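PDB 3NYB: Poly(A) RNA polymerase protein 2 from Saccharomyces cerevisiae, which adds poly(A) tails to RNA as the catalytic subunit of the TRAMP RNA surveillance complex, a role that probably marks defective transcripts for decay. Local coordinates for residues R50-V53 with K54-W57; A100-L103 with K104-L108. The protein carries 1 engineered substitution. One frame throughout, in Å; residues are numbered along the deposited sequence.

Contact 1. Residues R50-V53 with K54-W57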
ATOM      1  N   ARG A  50      16.604  21.213  11.649  1.00 47.01           N
ATOM      2  CA  ARG A  50      15.783  22.031  12.536  1.00 44.64           C
ATOM      3  C   ARG A  50      16.599  23.235  12.971  1.00 47.72           C
ATOM      4  O   ARG A  50      16.132  24.377  12.920  1.00 45.98           O
ATOM      5  CB  ARG A  50      15.323  21.232  13.757  1.00 38.66           C
ATOM      6  CG  ARG A  50      14.501  22.036  14.759  1.00 44.55           C
ATOM      7  CD  ARG A  50      14.156  21.228  16.021  1.00 39.16           C
ATOM      8  NE  ARG A  50      13.274  20.104  15.725  1.00 41.72           N
ATOM      9  CZ  ARG A  50      13.680  18.839  15.624  1.00 49.31           C
ATOM     10  NH1 ARG A  50      14.963  18.529  15.804  1.00 45.02           N
ATOM     11  NH2 ARG A  50      12.802  17.879  15.348  1.00 40.73           N
ATOM     12  N   GLU A  51      17.835  22.965  13.373  1.00 50.03           N
ATOM     13  CA  GLU A  51      18.738  24.002  13.843  1.00 45.67           C
ATOM     14  C   GLU A  51      18.980  25.047  12.750  1.00 33.00           C
ATOM     15  O   GLU A  51      19.083  26.235  13.034  1.00 37.14           O
ATOM     16  CB  GLU A  51      20.036  23.367  14.366  1.00 53.61           C
ATOM     17  CG  GLU A  51      21.138  24.337  14.757  1.00 77.53           C
ATOM     18  CD  GLU A  51      22.360  24.239  13.853  1.00 97.20           C
ATOM     19  OE1 GLU A  51      23.413  24.803  14.220  1.00 99.73           O
ATOM     20  OE2 GLU A  51      22.275  23.595  12.781  1.00106.86           O
ATOM     21  N   ALA A  52      19.028  24.611  11.497  1.00 28.32           N
ATOM     22  CA  ALA A  52      19.184  25.549  10.384  1.00 47.89           C
ATOM     23  C   ALA A  52      17.936  26.403  10.158  1.00 56.62           C
ATOM     24  O   ALA A  52      18.027  27.510   9.628  1.00 70.52           O
ATOM     25  CB  ALA A  52      19.563  24.821   9.102  1.00 43.20           C
ATOM     26  N   VAL A  53      16.776  25.883  10.545  1.00 51.32           N
ATOM     27  CA  VAL A  53      15.522  26.614  10.407  1.00 42.86           C
ATOM     28  C   VAL A  53      15.420  27.672  11.511  1.00 48.09           C
ATOM     29  O   VAL A  53      15.041  28.815  11.264  1.00 42.42           O
ATOM     30  CB  VAL A  53      14.308  25.658  10.446  1.00 41.27           C
ATOM     31  CG1 VAL A  53      13.004  26.436  10.441  1.00 49.70           C
ATOM     32  CG2 VAL A  53      14.353  24.688   9.257  1.00 39.55           C
ATOM     33  N   LYS A  54      15.788  27.287  12.727  1.00 56.92           N
ATOM     34  CA  LYS A  54      15.849  28.223  13.835  1.00 53.33           C
ATOM     35  C   LYS A  54      16.600  29.487  13.426  1.00 49.40           C
ATOM     36  O   LYS A  54      16.234  30.588  13.829  1.00 58.57           O
ATOM     37  CB  LYS A  54      16.539  27.579  15.039  1.00 66.19           C
ATOM     38  CG  LYS A  54      15.763  26.442  15.703  1.00 58.86           C
ATOM     39  CD  LYS A  54      14.349  26.858  16.038  1.00 59.38           C
ATOM     40  CE  LYS A  54      13.922  26.339  17.409  1.00 70.33           C
ATOM     41  NZ  LYS A  54      14.290  24.913  17.618  1.00 78.50           N
ATOM     42  N   GLN A  55      17.643  29.330  12.621  1.00 39.54           N
ATOM     43  CA  GLN A  55      18.458  30.468  12.195  1.00 50.23           C
ATOM     44  C   GLN A  55      17.696  31.526  11.408  1.00 49.21           C
ATOM     45  O   GLN A  55      18.031  32.707  11.481  1.00 52.83           O
ATOM     46  CB  GLN A  55      19.657  30.000  11.374  1.00 46.67           C
ATOM     47  CG  GLN A  55      20.772  29.431  12.202  1.00 47.97           C
ATOM     48  CD  GLN A  55      21.697  28.570  11.389  1.00 53.71           C
ATOM     49  OE1 GLN A  55      22.671  28.025  11.907  1.00 61.73           O
ATOM     50  NE2 GLN A  55      21.394  28.433  10.102  1.00 50.04           N
ATOM     51  N   LEU A  56      16.705  31.101  10.629  1.00 43.58           N
ATOM     52  CA  LEU A  56      15.849  32.044   9.907  1.00 46.79           C
ATOM     53  C   LEU A  56      14.727  32.546  10.807  1.00 45.86           C
ATOM     54  O   LEU A  56      14.432  33.741  10.850  1.00 51.22           O
ATOM     55  CB  LEU A  56      15.226  31.398   8.667  1.00 44.49           C
ATOM     56  CG  LEU A  56      16.138  30.936   7.532  1.00 55.71           C
ATOM     57  CD1 LEU A  56      15.307  30.573   6.316  1.00 52.13           C
ATOM     58  CD2 LEU A  56      17.170  31.999   7.177  1.00 61.91           C
ATOM     59  N   TRP A  57      14.104  31.611  11.518  1.00 45.79           N
ATOM     60  CA  TRP A  57      12.951  31.889  12.356  1.00 48.12           C
ATOM     61  C   TRP A  57      13.124  31.141  13.660  1.00 51.48           C
ATOM     62  O   TRP A  57      12.754  29.976  13.753  1.00 49.40           O
ATOM     63  CB  TRP A  57      11.676  31.413  11.659  1.00 39.52           C
ATOM     64  CG  TRP A  57      11.564  31.888  10.247  1.00 46.48           C
ATOM     65  CD1 TRP A  57      11.302  33.165   9.832  1.00 48.40           C
ATOM     66  CD2 TRP A  57      11.709  31.114   9.060  1.00 49.22           C
ATOM     67  NE1 TRP A  57      11.275  33.231   8.464  1.00 56.21           N
ATOM     68  CE2 TRP A  57      11.527  31.957   7.951  1.00 57.99           C
ATOM     69  CE3 TRP A  57      11.983  29.756   8.802  1.00 43.38           C
ATOM     70  CZ2 TRP A  57      11.594  31.539   6.632  1.00 55.81           C
ATOM     71  CZ3 TRP A  57      12.051  29.324   7.488  1.00 46.44           C
ATOM     72  CH2 TRP A  57      11.856  30.209   6.423  1.00 46.77           C
TER

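Contact 2. Residues A100-L103 with K104-L108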
ATOM      1  N   ALA A 100      15.224  27.553   1.019  1.00 38.39           N
ATOM      2  CA  ALA A 100      16.027  26.947  -0.041  1.00 34.00           C
ATOM      3  C   ALA A 100      17.351  27.661  -0.185  1.00 47.05           C
ATOM      4  O   ALA A 100      18.413  27.063  -0.022  1.00 40.97           O
ATOM      5  CB  ALA A 100      15.277  26.960  -1.372  1.00 38.22           C
ATOM      6  N   SER A 101      17.281  28.949  -0.505  1.00 52.47           N
ATOM      7  CA  SER A 101      18.482  29.758  -0.630  1.00 45.05           C
ATOM      8  C   SER A 101      19.426  29.504   0.541  1.00 48.48           C
ATOM      9  O   SER A 101      20.634  29.384   0.360  1.00 51.02           O
ATOM     10  CB  SER A 101      18.105  31.228  -0.691  1.00 47.36           C
ATOM     11  OG  SER A 101      18.977  31.926  -1.531  1.00 52.51           O
ATOM     12  N   HIS A 102      18.861  29.385   1.736  1.00 44.72           N
ATOM     13  CA  HIS A 102      19.646  29.252   2.967  1.00 37.68           C
ATOM     14  C   HIS A 102      20.274  27.856   3.115  1.00 47.01           C
ATOM     15  O   HIS A 102      21.436  27.717   3.503  1.00 44.93           O
ATOM     16  CB  HIS A 102      18.757  29.604   4.171  1.00 32.03           C
ATOM     17  CG  HIS A 102      19.450  29.534   5.499  1.00 51.37           C
ATOM     18  ND1 HIS A 102      18.953  28.807   6.558  1.00 52.33           N
ATOM     19  CD2 HIS A 102      20.585  30.122   5.944  1.00 59.06           C
ATOM     20  CE1 HIS A 102      19.757  28.939   7.598  1.00 54.48           C
ATOM     21  NE2 HIS A 102      20.758  29.728   7.250  1.00 63.31           N
ATOM     22  N   LEU A 103      19.494  26.823   2.815  1.00 42.63           N
ATOM     23  CA  LEU A 103      19.993  25.455   2.859  1.00 38.71           C
ATOM     24  C   LEU A 103      21.206  25.285   1.945  1.00 45.94           C
ATOM     25  O   LEU A 103      22.220  24.711   2.345  1.00 50.73           O
ATOM     26  CB  LEU A 103      18.885  24.474   2.469  1.00 41.07           C
ATOM     27  CG  LEU A 103      18.115  23.811   3.610  1.00 36.74           C
ATOM     28  CD1 LEU A 103      18.342  24.567   4.900  1.00 42.34           C
ATOM     29  CD2 LEU A 103      16.626  23.657   3.303  1.00 27.12           C
ATOM     30  N   LYS A 104      21.094  25.798   0.723  1.00 52.83           N
ATOM     31  CA  LYS A 104      22.149  25.678  -0.274  1.00 47.05           C
ATOM     32  C   LYS A 104      23.423  26.322   0.242  1.00 47.44           C
ATOM     33  O   LYS A 104      24.504  25.732   0.195  1.00 58.40           O
ATOM     34  CB  LYS A 104      21.730  26.372  -1.567  1.00 43.09           C
ATOM     35  CG  LYS A 104      20.321  26.059  -2.055  1.00 62.53           C
ATOM     36  CD  LYS A 104      20.319  25.172  -3.302  1.00 76.02           C
ATOM     37  CE  LYS A 104      20.363  25.986  -4.592  1.00 78.16           C
ATOM     38  NZ  LYS A 104      20.531  25.131  -5.807  1.00 71.97           N
ATOM     39  N   LYS A 105      23.271  27.544   0.736  1.00 43.79           N
ATOM     40  CA  LYS A 105      24.375  28.339   1.263  1.00 54.23           C
ATOM     41  C   LYS A 105      25.080  27.663   2.450  1.00 66.85           C
ATOM     42  O   LYS A 105      26.313  27.597   2.504  1.00 71.26           O
ATOM     43  CB  LYS A 105      23.847  29.726   1.642  1.00 52.45           C
ATOM     44  CG  LYS A 105      24.887  30.704   2.152  1.00 65.21           C
ATOM     45  CD  LYS A 105      24.790  32.051   1.426  1.00 81.76           C
ATOM     46  CE  LYS A 105      25.817  33.065   1.934  1.00 88.84           C
ATOM     47  NZ  LYS A 105      25.400  33.752   3.192  1.00 90.84           N
ATOM     48  N   LYS A 106      24.295  27.136   3.383  1.00 65.71           N
ATOM     49  CA  LYS A 106      24.842  26.443   4.549  1.00 61.66           C
ATOM     50  C   LYS A 106      25.236  24.981   4.246  1.00 53.50           C
ATOM     51  O   LYS A 106      25.648  24.243   5.147  1.00 50.85           O
ATOM     52  CB  LYS A 106      23.844  26.503   5.718  1.00 63.50           C
ATOM     53  CG  LYS A 106      23.521  27.905   6.229  1.00 72.21           C
ATOM     54  CD  LYS A 106      24.471  28.331   7.334  1.00 82.67           C
ATOM     55  CE  LYS A 106      24.402  27.351   8.506  1.00 93.89           C
ATOM     56  NZ  LYS A 106      25.223  27.745   9.700  1.00 89.52           N
ATOM     57  N   ASN A 107      25.106  24.570   2.984  1.00 49.91           N
ATOM     58  CA  ASN A 107      25.498  23.218   2.546  1.00 58.70           C
ATOM     59  C   ASN A 107      24.700  22.036   3.103  1.00 55.30           C
ATOM     60  O   ASN A 107      25.244  20.938   3.249  1.00 57.83           O
ATOM     61  CB  ASN A 107      26.998  22.976   2.785  1.00 63.25           C
ATOM     62  CG  ASN A 107      27.861  23.540   1.680  1.00 78.13           C
ATOM     63  OD1 ASN A 107      27.816  23.070   0.542  1.00 86.80           O
ATOM     64  ND2 ASN A 107      28.663  24.552   2.011  1.00 71.97           N
ATOM     65  N   LEU A 108      23.422  22.250   3.394  1.00 45.88           N
ATOM     66  CA  LEU A 108      22.571  21.165   3.858  1.00 43.96           C
ATOM     67  C   LEU A 108      21.710  20.661   2.715  1.00 43.20           C
ATOM     68  O   LEU A 108      20.875  19.775   2.884  1.00 44.40           O
ATOM     69  CB  LEU A 108      21.723  21.602   5.051  1.00 38.81           C
ATOM     70  CG  LEU A 108      22.606  22.029   6.226  1.00 41.91           C
ATOM     71  CD1 LEU A 108      21.800  22.630   7.363  1.00 31.89           C
ATOM     72  CD2 LEU A 108      23.437  20.856   6.711  1.00 34.23           C
TER

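Contact 1. Residues R50-V53 with K54-W57
Val53 sets its CG1 anti to the backbone N (chi1 174°), and Trp57 turns its CG to the side of its own backbone N (chi1 -50°), which brings the methyl up to the indole: CG1 of Val53 meets CE3 of Trp57 at 3.8 Å, in the ring plane and at its edge. One face of the same indole lies over CB of Leu56, so the ring is bordered by the residue just before it as well as by the valine one turn back. The backbone beneath this pair is the end of helix 36-54. Lys54 N still makes a regular helical bond to Arg50 O, 2.9 Å long and nearly straight, whereas the next bond, from Gln55 N to Glu51 O, is weak. Val53 O then takes two donors: Trp57 N nearly head-on at 3.0 Å and Leu56 N from above the carbonyl plane at 2.9 Å. On the other flank the side chains of Arg50 and Lys54 run alongside each other; NZ of Lys54 lies 4.0 Å from CD of Arg50, against the aliphatic part of the chain. Arg50 itself reaches onward, with a salt bridge from NE to Asp61 and a hydrogen bond from NH2 to the carbonyl of Leu62. With NE of Arg50 and NZ of Lys54 5.3 Å apart, the two like charges probably repel mildly, and Asp61 would offset part of that. The chemistry is thus that of a helix terminus in which one carbonyl, that of Val53, takes both of the last two amides, beside an apolar valine-tryptophan contact.

Contact 2. Residues A100-L103 with K104-L108
Helix 92-105 ends here in a Schellman motif: Asn107 takes a positive phi (66°), its N bonds back to Lys104 O, and Leu108 N bonds back to Leu103 O at 2.9 Å. Before the turn, Lys104 N, Lys105 N and Lys106 N bond to the carbonyls of Ala100, Ser101 and His102 in the ordinary helical pattern. Among the side chains, His102 and Lys106 carry the contact, lying side by side and pointing the same way. CB of His102 leads away from the following turn, but with CG opposite the backbone N (chi1 -179°) the ring is brought alongside Lys106, whose CG comes obliquely against it, 3.5 Å from NE2 and 3.7 Å from CD2 of His102. This is a contact of the lysine's methylenes: its chain bends at chi2 and chi3, and NZ of Lys106 stays 5.5 Å from NE2 of His102, its amine making a weak hydrogen bond to Gln55. Replacing His102 with an alanine here would probably leave the methylenes of Lys106 without the ring they lie along and allow that side chain to turn more freely. Across the turn Leu103 and Leu108 approach loosely, with CG of Leu103 4.5 Å from CB of Leu108, so the two residues joined by the closing backbone bond also meet through their apolar side chains. In the palm domain the motif carries the chain out of helix 92-105 on its way to strand 113-116. Leu103, buried, packs on Ile123 and Phe125 of strand 121-127, Leu108 rests on Thr48 and Ala52 of helix 36-54, and His102 touches Gln55 and Leu56 just beyond that helix.

From the N terminus, the chain first reaches contact 1, where the turn after helix 36-54 ends the helix and leads toward strand 62-65. Contact 2 comes later, at the end of helix 92-105 before strand 113-116. Each is local and closes no long loop; they stand in series, neither nested nor crossed. In space, however, their centres lie about 11 Å apart and the two helix ends touch, CB of Ala52 meeting CD1 of Leu108 at 3.6 Å. Together they join the ends of two palm-domain helices, and contact 2 also ties that pair to the five-stranded sheet.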